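Local atomic coordinates of endolytic peptidoglycan transglycosylase RlpA (Pseudomonas aeruginosa, PDB entry 6I05), a protein that cleaves peptidoglycan glycan strands as a lytic transglycosylase, with a strong preference for naked strands lacking stem peptides, and carries a SPOR domain. Residues A[18-23]-A[68-73]. Residues are numbered along the deposited sequence; the frame is centred on the assembly and turned at random.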
loop_
_atom_site.group_PDB
_atom_site.type_symbol
_atom_site.label_atom_id
_atom_site.label_comp_id
_atom_site.label_asym_id
_atom_site.label_seq_id
_atom_site.Cartn_x
_atom_site.Cartn_y
_atom_site.Cartn_z
ATOM N N GLU A 18 -9.680 -3.536 -0.096
ATOM C CA GLU A 18 -9.905 -3.613 1.343
ATOM C C GLU A 18 -9.243 -4.847 1.938
ATOM O O GLU A 18 -8.733 -4.803 3.063
ATOM C CB GLU A 18 -11.402 -3.603 1.649
ATOM C CG GLU A 18 -12.113 -2.307 1.270
ATOM C CD GLU A 18 -11.924 -1.205 2.301
ATOM O OE1 GLU A 18 -11.303 -1.466 3.349
ATOM O OE2 GLU A 18 -12.398 -0.074 2.063
ATOM N N LEU A 19 -9.243 -5.961 1.200
ATOM C CA LEU A 19 -8.610 -7.174 1.703
ATOM C C LEU A 19 -7.109 -6.974 1.855
ATOM O O LEU A 19 -6.529 -7.326 2.888
ATOM C CB LEU A 19 -8.908 -8.347 0.777
ATOM C CG LEU A 19 -8.263 -9.673 1.172
ATOM C CD1 LEU A 19 -8.685 -10.094 2.573
ATOM C CD2 LEU A 19 -8.613 -10.761 0.165
ATOM N N LEU A 20 -6.462 -6.400 0.837
ATOM C CA LEU A 20 -5.035 -6.134 0.949
ATOM C C LEU A 20 -4.748 -5.171 2.094
ATOM O O LEU A 20 -3.791 -5.366 2.851
ATOM C CB LEU A 20 -4.470 -5.607 -0.371
ATOM C CG LEU A 20 -2.976 -5.267 -0.331
ATOM C CD1 LEU A 20 -2.139 -6.473 0.073
ATOM C CD2 LEU A 20 -2.513 -4.718 -1.670
ATOM N N LYS A 21 -5.567 -4.127 2.241
ATOM C CA LYS A 21 -5.393 -3.205 3.363
ATOM C C LYS A 21 -5.428 -3.942 4.699
ATOM O O LYS A 21 -4.573 -3.722 5.567
ATOM C CB LYS A 21 -6.451 -2.102 3.318
ATOM C CG LYS A 21 -6.535 -1.286 4.588
ATOM C CD LYS A 21 -7.562 -0.177 4.449
ATOM C CE LYS A 21 -7.766 0.567 5.758
ATOM N NZ LYS A 21 -8.847 1.588 5.654
ATOM N N ALA A 22 -6.417 -4.821 4.884
ATOM C CA ALA A 22 -6.521 -5.565 6.136
ATOM C C ALA A 22 -5.303 -6.454 6.362
ATOM O O ALA A 22 -4.767 -6.511 7.475
ATOM C CB ALA A 22 -7.809 -6.390 6.156
ATOM N N LYS A 23 -4.842 -7.151 5.317
ATOM C CA LYS A 23 -3.672 -8.011 5.471
ATOM C C LYS A 23 -2.425 -7.200 5.802
ATOM O O LYS A 23 -1.601 -7.620 6.623
ATOM C CB LYS A 23 -3.455 -8.839 4.203
ATOM C CG LYS A 23 -4.539 -9.879 3.948
ATOM C CD LYS A 23 -4.236 -10.688 2.702
ATOM C CE LYS A 23 -5.232 -11.820 2.520
ATOM N NZ LYS A 23 -5.157 -12.392 1.144
ATOM N N ALA A 68 5.674 -11.500 3.413
ATOM C CA ALA A 68 4.273 -11.869 3.534
ATOM C C ALA A 68 3.629 -12.185 2.194
ATOM O O ALA A 68 2.455 -12.572 2.168
ATOM C CB ALA A 68 3.503 -10.740 4.222
ATOM N N ASN A 69 4.359 -12.018 1.092
ATOM C CA ASN A 69 3.863 -12.323 -0.246
ATOM C C ASN A 69 2.622 -11.507 -0.589
ATOM O O ASN A 69 1.663 -12.017 -1.166
ATOM C CB ASN A 69 3.626 -13.825 -0.428
ATOM C CG ASN A 69 3.570 -14.231 -1.879
ATOM O OD1 ASN A 69 4.142 -13.570 -2.739
ATOM N ND2 ASN A 69 2.871 -15.324 -2.160
ATOM N N LEU A 70 2.641 -10.225 -0.231
ATOM C CA LEU A 70 1.469 -9.375 -0.389
ATOM C C LEU A 70 1.539 -8.450 -1.596
ATOM O O LEU A 70 0.556 -7.761 -1.880
ATOM C CB LEU A 70 1.201 -8.573 0.890
ATOM C CG LEU A 70 0.690 -9.406 2.067
ATOM C CD1 LEU A 70 0.561 -8.557 3.322
ATOM C CD2 LEU A 70 -0.642 -10.054 1.724
ATOM N N GLY A 71 2.644 -8.426 -2.322
ATOM C CA GLY A 71 2.731 -7.621 -3.518
ATOM C C GLY A 71 4.098 -6.989 -3.642
ATOM O O GLY A 71 5.017 -7.287 -2.883
ATOM N N GLN A 72 4.229 -6.106 -4.630
ATOM C CA GLN A 72 5.492 -5.436 -4.923
ATOM C C GLN A 72 5.402 -3.989 -4.464
ATOM O O GLN A 72 4.807 -3.149 -5.156
ATOM C CB GLN A 72 5.803 -5.509 -6.421
ATOM C CG GLN A 72 6.090 -6.920 -6.936
ATOM C CD GLN A 72 7.251 -7.603 -6.223
ATOM O OE1 GLN A 72 8.179 -6.949 -5.742
ATOM N NE2 GLN A 72 7.203 -8.928 -6.160
ATOM N N PRO A 73 5.964 -3.653 -3.307
ATOM C CA PRO A 73 5.764 -2.321 -2.722
ATOM C C PRO A 73 6.699 -1.302 -3.368
ATOM O O PRO A 73 7.915 -1.493 -3.391
ATOM C CB PRO A 73 6.120 -2.544 -1.249
ATOM C CG PRO A 73 7.104 -3.682 -1.272
ATOM C CD PRO A 73 6.781 -4.534 -2.456
#
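L20 and K23, about one turn apart on helix 14-25, both pack against the side chain of L70, a small example of a connecting loop meeting a helix through van der Waals contacts, mostly apolar. The setting is the beta-alpha-beta-beta-alpha-beta fold of SPOR domains, with two helices packed on an antiparallel sheet, and residues 68-73 link the end of helix 55-67 to the edge strand 74-76.

L20 comes first along the helix. With CG anti to the backbone N (chi1 179°), the end of its side chain swings closer to the loop than its CB does. L20 CD1 lies 3.6 Å from L70 O, a van der Waals approach of a methyl group to a carbonyl oxygen. The same L20 CD1 is 4.0 Å from L70 CB. This leucine also touches V8 and F11 of strand 4-11, so this buried residue joins loop, helix and sheet.

K23 contributes its aliphatic part. With CG placed anti to the carbonyl carbon (chi1 -68°), the extended chain runs past the end of L70, and K23 CD lies 3.8 Å from L70 CD2 while the ammonium end continues away from the loop. No hydrogen bond spans the two segments.

On the loop side, N69 closes helix 55-67 in a Schellman motif with positive phi (60°), after which L70 turns toward helix 14-25. L70 also touches I65 of helix 55-67, so it meets residues of both helices. L70 CD2 packs against K23 CB as well as CD, and L70 CD1 also reaches K23 CB and lies 4.1 Å from K23 O.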